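Long-range contacts in uncharacterized protein (Bacteroides eggerthii DSM 20697, PDB 4ECO), which is of unknown function but, as a leucine-rich repeat protein, probably binds other proteins: residues 29-34 against 101-106; 199-204 against 236-241; 249-254 against 270-275. One frame throughout, in Å; residues are numbered along the deposited sequence.

Overall arrangement
All three contacts lie toward the N-terminal end of the leucine-rich repeat solenoid and follow one another in series along the chain. Interactions 1 and 2 are directly joined, their centres about 13 Å apart: the guanidinium of Arg204 in interaction 2 reaches Gly102 of interaction 1, with Arg204 NH1 2.6 Å from Gly102 O in a probable hydrogen bond, and Tyr238 packs on Gly102 and Gln103. Interaction 3 stands apart, its nearest atoms about 6 Å from interaction 2 and about 9 Å from interaction 1. Helix 233-238 of interaction 2 is followed in the chain by strand 253-257, where 249-254 of interaction 3 leads in.

Interaction 1 (29-34 against 101-106)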
loop_
_atom_site.group_PDB
_atom_site.type_symbol
_atom_site.label_atom_id
_atom_site.label_comp_id
_atom_site.label_asym_id
_atom_site.label_seq_id
_atom_site.Cartn_x
_atom_site.Cartn_y
_atom_site.Cartn_z
ATOM N N ILE A 29 26.963 -34.335 6.110
ATOM C CA ILE A 29 26.914 -35.245 4.963
ATOM C C ILE A 29 25.447 -35.777 4.791
ATOM O O ILE A 29 24.916 -35.778 3.671
ATOM C CB ILE A 29 27.960 -36.388 5.143
ATOM C CG1 ILE A 29 29.425 -35.850 5.145
ATOM C CG2 ILE A 29 27.766 -37.541 4.142
ATOM C CD1 ILE A 29 30.030 -35.299 3.771
ATOM N N LYS A 30 24.791 -36.181 5.907
ATOM C CA LYS A 30 23.410 -36.680 5.895
ATOM C C LYS A 30 22.457 -35.612 5.283
ATOM O O LYS A 30 21.538 -35.972 4.524
ATOM C CB LYS A 30 22.970 -37.094 7.313
ATOM C CG LYS A 30 23.706 -38.356 7.832
ATOM C CD LYS A 30 23.678 -38.577 9.365
ATOM C CE LYS A 30 22.414 -39.216 9.929
ATOM N NZ LYS A 30 21.383 -38.226 10.377
ATOM N N ASP A 31 22.752 -34.303 5.556
ATOM C CA ASP A 31 22.023 -33.136 5.053
ATOM C C ASP A 31 22.093 -33.024 3.562
ATOM O O ASP A 31 21.134 -32.593 2.927
ATOM C CB ASP A 31 22.594 -31.826 5.644
ATOM C CG ASP A 31 22.147 -31.434 7.044
ATOM O OD1 ASP A 31 21.468 -32.263 7.716
ATOM O OD2 ASP A 31 22.500 -30.316 7.483
ATOM N N TYR A 32 23.277 -33.324 3.012
ATOM C CA TYR A 32 23.569 -33.251 1.587
ATOM C C TYR A 32 22.868 -34.395 0.842
ATOM O O TYR A 32 22.392 -34.198 -0.280
ATOM C CB TYR A 32 25.078 -33.282 1.356
ATOM C CG TYR A 32 25.885 -32.146 1.966
ATOM C CD1 TYR A 32 25.265 -30.978 2.421
ATOM C CD2 TYR A 32 27.271 -32.208 2.022
ATOM C CE1 TYR A 32 26.003 -29.953 3.011
ATOM C CE2 TYR A 32 28.025 -31.167 2.565
ATOM C CZ TYR A 32 27.388 -30.041 3.053
ATOM O OH TYR A 32 28.164 -29.028 3.551
ATOM N N LEU A 33 22.747 -35.571 1.476
ATOM C CA LEU A 33 22.014 -36.678 0.869
ATOM C C LEU A 33 20.524 -36.326 0.826
ATOM O O LEU A 33 19.829 -36.722 -0.124
ATOM C CB LEU A 33 22.260 -37.987 1.616
ATOM C CG LEU A 33 23.716 -38.408 1.758
ATOM C CD1 LEU A 33 23.855 -39.561 2.717
ATOM C CD2 LEU A 33 24.341 -38.746 0.415
ATOM N N ALA A 34 20.053 -35.527 1.830
ATOM C CA ALA A 34 18.693 -34.994 1.899
ATOM C C ALA A 34 18.492 -33.960 0.784
ATOM O O ALA A 34 17.508 -34.061 0.039
ATOM C CB ALA A 34 18.417 -34.384 3.263
ATOM N N ILE A 101 13.362 -33.826 4.026
ATOM C CA ILE A 101 13.428 -32.432 4.453
ATOM C C ILE A 101 13.695 -32.357 5.978
ATOM O O ILE A 101 14.472 -31.494 6.400
ATOM C CB ILE A 101 12.146 -31.646 4.016
ATOM C CG1 ILE A 101 12.270 -30.125 4.211
ATOM C CG2 ILE A 101 10.844 -32.185 4.588
ATOM C CD1 ILE A 101 12.698 -29.386 2.977
ATOM N N GLY A 102 13.137 -33.310 6.743
ATOM C CA GLY A 102 13.263 -33.418 8.199
ATOM C C GLY A 102 14.669 -33.627 8.740
ATOM O O GLY A 102 14.905 -33.445 9.932
ATOM N N GLN A 103 15.617 -33.979 7.866
ATOM C CA GLN A 103 17.028 -34.175 8.192
ATOM C C GLN A 103 17.717 -32.830 8.480
ATOM O O GLN A 103 18.584 -32.751 9.363
ATOM C CB GLN A 103 17.738 -34.921 7.025
ATOM C CG GLN A 103 19.261 -35.063 7.128
ATOM C CD GLN A 103 19.770 -35.569 8.457
ATOM O OE1 GLN A 103 19.236 -36.514 9.062
ATOM N NE2 GLN A 103 20.819 -34.928 8.931
ATOM N N LEU A 104 17.323 -31.787 7.732
ATOM C CA LEU A 104 17.887 -30.442 7.777
ATOM C C LEU A 104 17.406 -29.712 9.008
ATOM O O LEU A 104 16.714 -28.704 8.889
ATOM C CB LEU A 104 17.479 -29.666 6.498
ATOM C CG LEU A 104 17.699 -30.331 5.145
ATOM C CD1 LEU A 104 17.351 -29.379 4.043
ATOM C CD2 LEU A 104 19.121 -30.787 4.984
ATOM N N THR A 105 17.773 -30.216 10.199
ATOM C CA THR A 105 17.304 -29.685 11.486
ATOM C C THR A 105 17.944 -28.328 11.870
ATOM O O THR A 105 17.445 -27.661 12.786
ATOM C CB THR A 105 17.553 -30.710 12.580
ATOM O OG1 THR A 105 18.924 -31.140 12.550
ATOM C CG2 THR A 105 16.594 -31.887 12.484
ATOM N N GLU A 106 18.988 -27.897 11.157
ATOM C CA GLU A 106 19.644 -26.625 11.468
ATOM C C GLU A 106 19.031 -25.500 10.670
ATOM O O GLU A 106 19.456 -24.343 10.813
ATOM C CB GLU A 106 21.171 -26.686 11.227
ATOM C CG GLU A 106 21.890 -27.671 12.134
ATOM C CD GLU A 106 21.482 -27.652 13.598
ATOM O OE1 GLU A 106 21.477 -26.551 14.193
ATOM O OE2 GLU A 106 21.165 -28.735 14.149
HETATM O O HOH W 1 20.619 -28.630 8.416
#
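Gln103 pushes its amide between Lys30 and Asp31 of helix 27-41 and is gripped at both ends. Its CG lies opposite the backbone N (chi1 173°) and the chain then bends at chi2, so that the Gln103 side chain crosses those of Lys30 and Asp31 at about a right angle. Gln103 NE2 donates to Asp31 OD1 at 3.0 Å, nearly along the C-O axis of the acceptor, although amide and carboxylate planes are 54° apart. On the other side of the amide, Lys30 NZ gives a 3.0 Å bond to Gln103 OE1, approaching from above the carbonyl plane. Glu27, one turn back on the helix, accepts from Gln103 NE2 and forms a salt bridge with Lys30; two carboxylate partners on the amide nitrogen probably fix the flip of the amide group.

Buried Asp31 also pairs its OD1 with Arg82, and its OD2 accepts from the backbone N of Val83 and from a water at 2.7 Å that in turn accepts from Glu106 N. Arg82 would probably favour the charged carboxylate. Leu104, at the centre of an inverse gamma turn, brings CD2 to 3.7 Å from Asp31 CB, and the same methyl reaches Ala34 CB at 4.0 Å. Ala34 CB also meets Gln103 CB at 3.9 Å, closing the apolar side of the contact.

At the N-terminal end of the leucine-rich repeat solenoid, the loop between strands 96-97 and 109-111 is fastened to helix 27-41, while Leu104 packs on Val83 and Leu86 of strand 83-87 and Gln103 touches Tyr234 and Tyr238 of helix 233-238.

Interaction 2 (199-204 against 236-241); sequences SKAVMR and QQYKTE
Arg204 lies almost flat over the ring of Tyr238, the guanidinium and ring planes only 10° apart. The group over the ring centre is the CD methylene: Arg204 CD stands 3.4 Å from the centroid of Tyr238, almost straight above it, in a CH-pi contact. The guanidinium is displaced toward the rim, where Arg204 NE comes 3.2 Å from Tyr238 CE1. With chi1 at -159° and the chain extended from CG to NE, the arginine runs out across the ring and presents its NE edge to Glu241.

There Arg204 NE donates to Glu241 OE1 at 2.7 Å in a nearly straight salt-bridge hydrogen bond. The oxygen is met on its syn side but somewhat out of the carboxylate plane, which is turned 43° from the guanidinium, and only this one hydrogen bond joins the pair. Gln237 NE2 weakly donates to Glu241 OE2, while the turn from Tyr238 to Glu241 carries the acid round to the arginine. At the edge of the tyrosine ring, Ala201 CB packs against Tyr238 CD2 at 4.2 Å.

Arg204 NH1 bonds to Gly102 O, so the guanidinium links three parts of the chain: its own 3-10 segment, residues Tyr238 and Glu241, and the loop at Gly102. The Glu241 carboxylate and the Gly102 carbonyl together probably stabilise the arginine's positive charge, while the Tyr238 face holds the side chain flat.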
loop_
_atom_site.group_PDB
_atom_site.type_symbol
_atom_site.label_atom_id
_atom_site.label_comp_id
_atom_site.label_asym_id
_atom_site.label_seq_id
_atom_site.Cartn_x
_atom_site.Cartn_y
_atom_site.Cartn_z
ATOM N N SER A 199 5.732 -32.514 2.720
ATOM C CA SER A 199 5.857 -33.496 3.784
ATOM C C SER A 199 5.591 -32.910 5.196
ATOM O O SER A 199 5.949 -31.774 5.515
ATOM C CB SER A 199 7.258 -34.105 3.747
ATOM O OG SER A 199 7.541 -34.948 4.851
ATOM N N LYS A 200 4.978 -33.743 6.034
ATOM C CA LYS A 200 4.698 -33.574 7.449
ATOM C C LYS A 200 5.990 -33.250 8.216
ATOM O O LYS A 200 5.949 -32.540 9.222
ATOM C CB LYS A 200 4.132 -34.931 7.919
ATOM C CG LYS A 200 3.538 -35.017 9.307
ATOM C CD LYS A 200 3.053 -36.433 9.559
ATOM C CE LYS A 200 2.570 -36.620 10.978
ATOM N NZ LYS A 200 2.013 -37.986 11.222
ATOM N N ALA A 201 7.139 -33.778 7.708
ATOM C CA ALA A 201 8.508 -33.742 8.251
ATOM C C ALA A 201 8.993 -32.350 8.651
ATOM O O ALA A 201 9.902 -32.283 9.470
ATOM C CB ALA A 201 9.493 -34.336 7.254
ATOM N N VAL A 202 8.380 -31.258 8.125
ATOM C CA VAL A 202 8.710 -29.862 8.438
ATOM C C VAL A 202 8.638 -29.636 10.010
ATOM O O VAL A 202 9.431 -28.855 10.549
ATOM C CB VAL A 202 7.791 -28.906 7.623
ATOM C CG1 VAL A 202 7.984 -27.443 8.013
ATOM C CG2 VAL A 202 8.050 -29.076 6.135
HETATM N N MSE A 203 7.776 -30.416 10.729
HETATM C CA MSE A 203 7.628 -30.411 12.204
HETATM C C MSE A 203 8.922 -30.798 12.938
HETATM O O MSE A 203 8.997 -30.662 14.166
HETATM C CB MSE A 203 6.553 -31.409 12.646
HETATM C CG MSE A 203 5.157 -31.168 12.114
HETATM SE SE MSE A 203 4.019 -32.554 12.886
HETATM C CE MSE A 203 2.434 -32.352 11.769
ATOM N N ARG A 204 9.888 -31.394 12.209
ATOM C CA ARG A 204 11.163 -31.788 12.783
ATOM C C ARG A 204 12.113 -30.590 12.827
ATOM O O ARG A 204 12.991 -30.548 13.695
ATOM C CB ARG A 204 11.779 -32.951 12.002
ATOM C CG ARG A 204 12.816 -33.732 12.807
ATOM C CD ARG A 204 13.067 -35.069 12.166
ATOM N NE ARG A 204 14.035 -35.888 12.892
ATOM C CZ ARG A 204 15.342 -35.902 12.649
ATOM N NH1 ARG A 204 15.856 -35.138 11.694
ATOM N NH2 ARG A 204 16.144 -36.689 13.352
ATOM N N GLN A 236 9.867 -43.557 8.592
ATOM C CA GLN A 236 9.944 -44.664 9.543
ATOM C C GLN A 236 10.661 -44.231 10.823
ATOM O O GLN A 236 10.242 -44.623 11.910
ATOM C CB GLN A 236 10.646 -45.899 8.929
ATOM C CG GLN A 236 9.993 -46.504 7.664
ATOM C CD GLN A 236 8.718 -47.307 7.835
ATOM O OE1 GLN A 236 7.880 -47.060 8.724
ATOM N NE2 GLN A 236 8.511 -48.252 6.915
ATOM N N GLN A 237 11.714 -43.405 10.704
ATOM C CA GLN A 237 12.469 -42.931 11.865
ATOM C C GLN A 237 11.643 -41.917 12.658
ATOM O O GLN A 237 11.446 -42.120 13.861
ATOM C CB GLN A 237 13.822 -42.317 11.444
ATOM C CG GLN A 237 14.737 -41.945 12.622
ATOM C CD GLN A 237 15.933 -41.096 12.250
ATOM O OE1 GLN A 237 16.473 -41.144 11.131
ATOM N NE2 GLN A 237 16.382 -40.291 13.201
ATOM N N TYR A 238 11.154 -40.843 11.968
ATOM C CA TYR A 238 10.408 -39.697 12.517
ATOM C C TYR A 238 9.043 -40.103 13.066
ATOM O O TYR A 238 8.502 -39.384 13.915
ATOM C CB TYR A 238 10.226 -38.594 11.469
ATOM C CG TYR A 238 11.467 -38.113 10.733
ATOM C CD1 TYR A 238 12.746 -38.442 11.180
ATOM C CD2 TYR A 238 11.359 -37.319 9.597
ATOM C CE1 TYR A 238 13.881 -38.041 10.479
ATOM C CE2 TYR A 238 12.487 -36.908 8.887
ATOM C CZ TYR A 238 13.748 -37.248 9.347
ATOM O OH TYR A 238 14.862 -36.823 8.661
ATOM N N LYS A 239 8.510 -41.275 12.621
ATOM C CA LYS A 239 7.261 -41.875 13.112
ATOM C C LYS A 239 7.323 -42.133 14.605
ATOM O O LYS A 239 6.291 -42.068 15.273
ATOM C CB LYS A 239 6.953 -43.202 12.383
ATOM C CG LYS A 239 5.922 -43.062 11.265
ATOM C CD LYS A 239 5.739 -44.362 10.499
ATOM C CE LYS A 239 4.780 -44.212 9.339
ATOM N NZ LYS A 239 4.581 -45.493 8.613
ATOM N N THR A 240 8.527 -42.421 15.123
ATOM C CA THR A 240 8.774 -42.757 16.527
ATOM C C THR A 240 9.274 -41.535 17.311
ATOM O O THR A 240 9.637 -41.672 18.491
ATOM C CB THR A 240 9.817 -43.913 16.618
ATOM O OG1 THR A 240 11.093 -43.450 16.181
ATOM C CG2 THR A 240 9.419 -45.157 15.827
ATOM N N GLU A 241 9.304 -40.350 16.661
ATOM C CA GLU A 241 9.885 -39.168 17.281
ATOM C C GLU A 241 8.874 -38.230 17.950
ATOM O O GLU A 241 9.325 -37.350 18.693
ATOM C CB GLU A 241 10.717 -38.384 16.266
ATOM C CG GLU A 241 12.088 -39.018 16.127
ATOM C CD GLU A 241 13.093 -38.366 15.204
ATOM O OE1 GLU A 241 13.030 -37.130 15.015
ATOM O OE2 GLU A 241 13.991 -39.094 14.725
#

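Interaction 3 (249-254 against 270-275); sequences KDLTDV and KALPEM
Two leucines with different first torsions meet at a slant: Leu251 has CG anti to its N (chi1 -172°), Leu272 has CG anti to its carbonyl carbon (chi1 -65°), and Leu251 CD2 lies 3.8 Å from Leu272 CD2. Val254 reaches Leu272 tip to tip, its CG2 3.9 Å from Leu272 CD1. Selenomethionine Met275 runs extended until it bends at chi3, crossing Val254 at about a right angle with SE 3.8 Å from Val254 CB.

No direct hydrogen bond crosses between the segments. Leu251 O instead receives a CA-H...O contact from Met275 CA at 3.5 Å and a hydrogen bond from a water at 2.7 Å, and that water accepts from Glu274 N. Glu274 bends at chi2, its CG packing 3.3 Å from Lys249 O. Pro273 CG touches Lys249 CA and CD at 4.3 Å; Lys249 NZ forms a salt bridge with Asp246.

The contact joins the lead-in and first residues of strand 253-257 with the lead-in to its parallel neighbour 277-279, consistent with stacked leucine-rich repeats whose apolar residues face the solenoid interior. On the other flank Leu251 touches Phe211 of strand 210-214. Met275 packs on Leu298 of helix 288-300, and Thr252 on Arg142 of helix 135-142.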
loop_
_atom_site.group_PDB
_atom_site.type_symbol
_atom_site.label_atom_id
_atom_site.label_comp_id
_atom_site.label_asym_id
_atom_site.label_seq_id
_atom_site.Cartn_x
_atom_site.Cartn_y
_atom_site.Cartn_z
ATOM N N LYS A 249 8.954 -23.255 17.947
ATOM C CA LYS A 249 8.902 -22.083 18.808
ATOM C C LYS A 249 9.492 -20.812 18.157
ATOM O O LYS A 249 9.177 -19.708 18.599
ATOM C CB LYS A 249 9.674 -22.389 20.101
ATOM C CG LYS A 249 9.135 -23.566 20.950
ATOM C CD LYS A 249 7.834 -23.282 21.683
ATOM C CE LYS A 249 7.390 -24.457 22.516
ATOM N NZ LYS A 249 5.957 -24.341 22.910
ATOM N N ASP A 250 10.339 -20.966 17.124
ATOM C CA ASP A 250 11.011 -19.855 16.458
ATOM C C ASP A 250 10.353 -19.449 15.128
ATOM O O ASP A 250 10.767 -18.441 14.540
ATOM C CB ASP A 250 12.483 -20.220 16.203
ATOM C CG ASP A 250 13.397 -20.196 17.427
ATOM O OD1 ASP A 250 12.941 -19.722 18.514
ATOM O OD2 ASP A 250 14.587 -20.605 17.290
ATOM N N LEU A 251 9.337 -20.209 14.661
ATOM C CA LEU A 251 8.668 -19.936 13.394
ATOM C C LEU A 251 7.714 -18.757 13.561
ATOM O O LEU A 251 6.611 -18.925 14.061
ATOM C CB LEU A 251 7.952 -21.204 12.869
ATOM C CG LEU A 251 7.355 -21.116 11.457
ATOM C CD1 LEU A 251 8.374 -20.682 10.420
ATOM C CD2 LEU A 251 6.757 -22.427 11.051
ATOM N N THR A 252 8.163 -17.560 13.139
ATOM C CA THR A 252 7.474 -16.267 13.269
ATOM C C THR A 252 6.929 -15.732 11.947
ATOM O O THR A 252 5.993 -14.936 11.956
ATOM C CB THR A 252 8.431 -15.195 13.860
ATOM O OG1 THR A 252 9.533 -14.926 12.977
ATOM C CG2 THR A 252 8.941 -15.562 15.236
ATOM N N ASP A 253 7.536 -16.116 10.818
ATOM C CA ASP A 253 7.104 -15.609 9.511
ATOM C C ASP A 253 6.698 -16.741 8.593
ATOM O O ASP A 253 7.536 -17.549 8.216
ATOM C CB ASP A 253 8.211 -14.773 8.860
ATOM C CG ASP A 253 8.557 -13.500 9.598
ATOM O OD1 ASP A 253 9.076 -13.593 10.731
ATOM O OD2 ASP A 253 8.368 -12.417 9.022
ATOM N N VAL A 254 5.396 -16.813 8.260
ATOM C CA VAL A 254 4.839 -17.848 7.381
ATOM C C VAL A 254 4.072 -17.188 6.237
ATOM O O VAL A 254 3.304 -16.249 6.459
ATOM C CB VAL A 254 3.963 -18.873 8.143
ATOM C CG1 VAL A 254 3.319 -19.852 7.185
ATOM C CG2 VAL A 254 4.776 -19.626 9.194
ATOM N N LYS A 270 -2.882 -22.657 12.412
ATOM C CA LYS A 270 -3.493 -22.453 13.741
ATOM C C LYS A 270 -2.798 -23.298 14.841
ATOM O O LYS A 270 -2.899 -22.960 16.030
ATOM C CB LYS A 270 -5.003 -22.729 13.731
ATOM C CG LYS A 270 -5.414 -24.121 13.317
ATOM C CD LYS A 270 -6.916 -24.188 13.194
ATOM C CE LYS A 270 -7.409 -25.569 12.879
ATOM N NZ LYS A 270 -8.874 -25.560 12.659
ATOM N N ALA A 271 -2.060 -24.339 14.436
ATOM C CA ALA A 271 -1.320 -25.223 15.331
ATOM C C ALA A 271 0.041 -24.617 15.760
ATOM O O ALA A 271 0.680 -25.174 16.649
ATOM C CB ALA A 271 -1.098 -26.580 14.661
ATOM N N LEU A 272 0.482 -23.496 15.159
ATOM C CA LEU A 272 1.777 -22.880 15.481
ATOM C C LEU A 272 1.722 -22.071 16.790
ATOM O O LEU A 272 0.709 -21.429 17.087
ATOM C CB LEU A 272 2.284 -21.984 14.327
ATOM C CG LEU A 272 2.634 -22.685 12.988
ATOM C CD1 LEU A 272 2.904 -21.675 11.913
ATOM C CD2 LEU A 272 3.830 -23.647 13.116
ATOM N N PRO A 273 2.800 -22.086 17.604
ATOM C CA PRO A 273 2.737 -21.356 18.885
ATOM C C PRO A 273 3.183 -19.877 18.832
ATOM O O PRO A 273 2.744 -19.098 19.682
ATOM C CB PRO A 273 3.701 -22.150 19.777
ATOM C CG PRO A 273 4.702 -22.773 18.828
ATOM C CD PRO A 273 4.078 -22.831 17.463
ATOM N N GLU A 274 4.077 -19.496 17.880
ATOM C CA GLU A 274 4.666 -18.161 17.912
ATOM C C GLU A 274 4.654 -17.395 16.576
ATOM O O GLU A 274 5.423 -16.430 16.440
ATOM C CB GLU A 274 6.133 -18.290 18.393
ATOM C CG GLU A 274 6.302 -18.732 19.844
ATOM C CD GLU A 274 5.870 -17.740 20.910
ATOM O OE1 GLU A 274 5.789 -16.522 20.607
ATOM O OE2 GLU A 274 5.648 -18.183 22.061
HETATM N N MSE A 275 3.755 -17.745 15.633
HETATM C CA MSE A 275 3.687 -17.052 14.325
HETATM C C MSE A 275 3.311 -15.572 14.523
HETATM O O MSE A 275 2.392 -15.287 15.285
HETATM C CB MSE A 275 2.688 -17.765 13.386
HETATM C CG MSE A 275 2.555 -17.111 12.009
HETATM SE SE MSE A 275 1.387 -18.109 10.837
HETATM C CE MSE A 275 -0.223 -18.079 11.849
HETATM O O HOH W 2 5.562 -20.848 15.628
#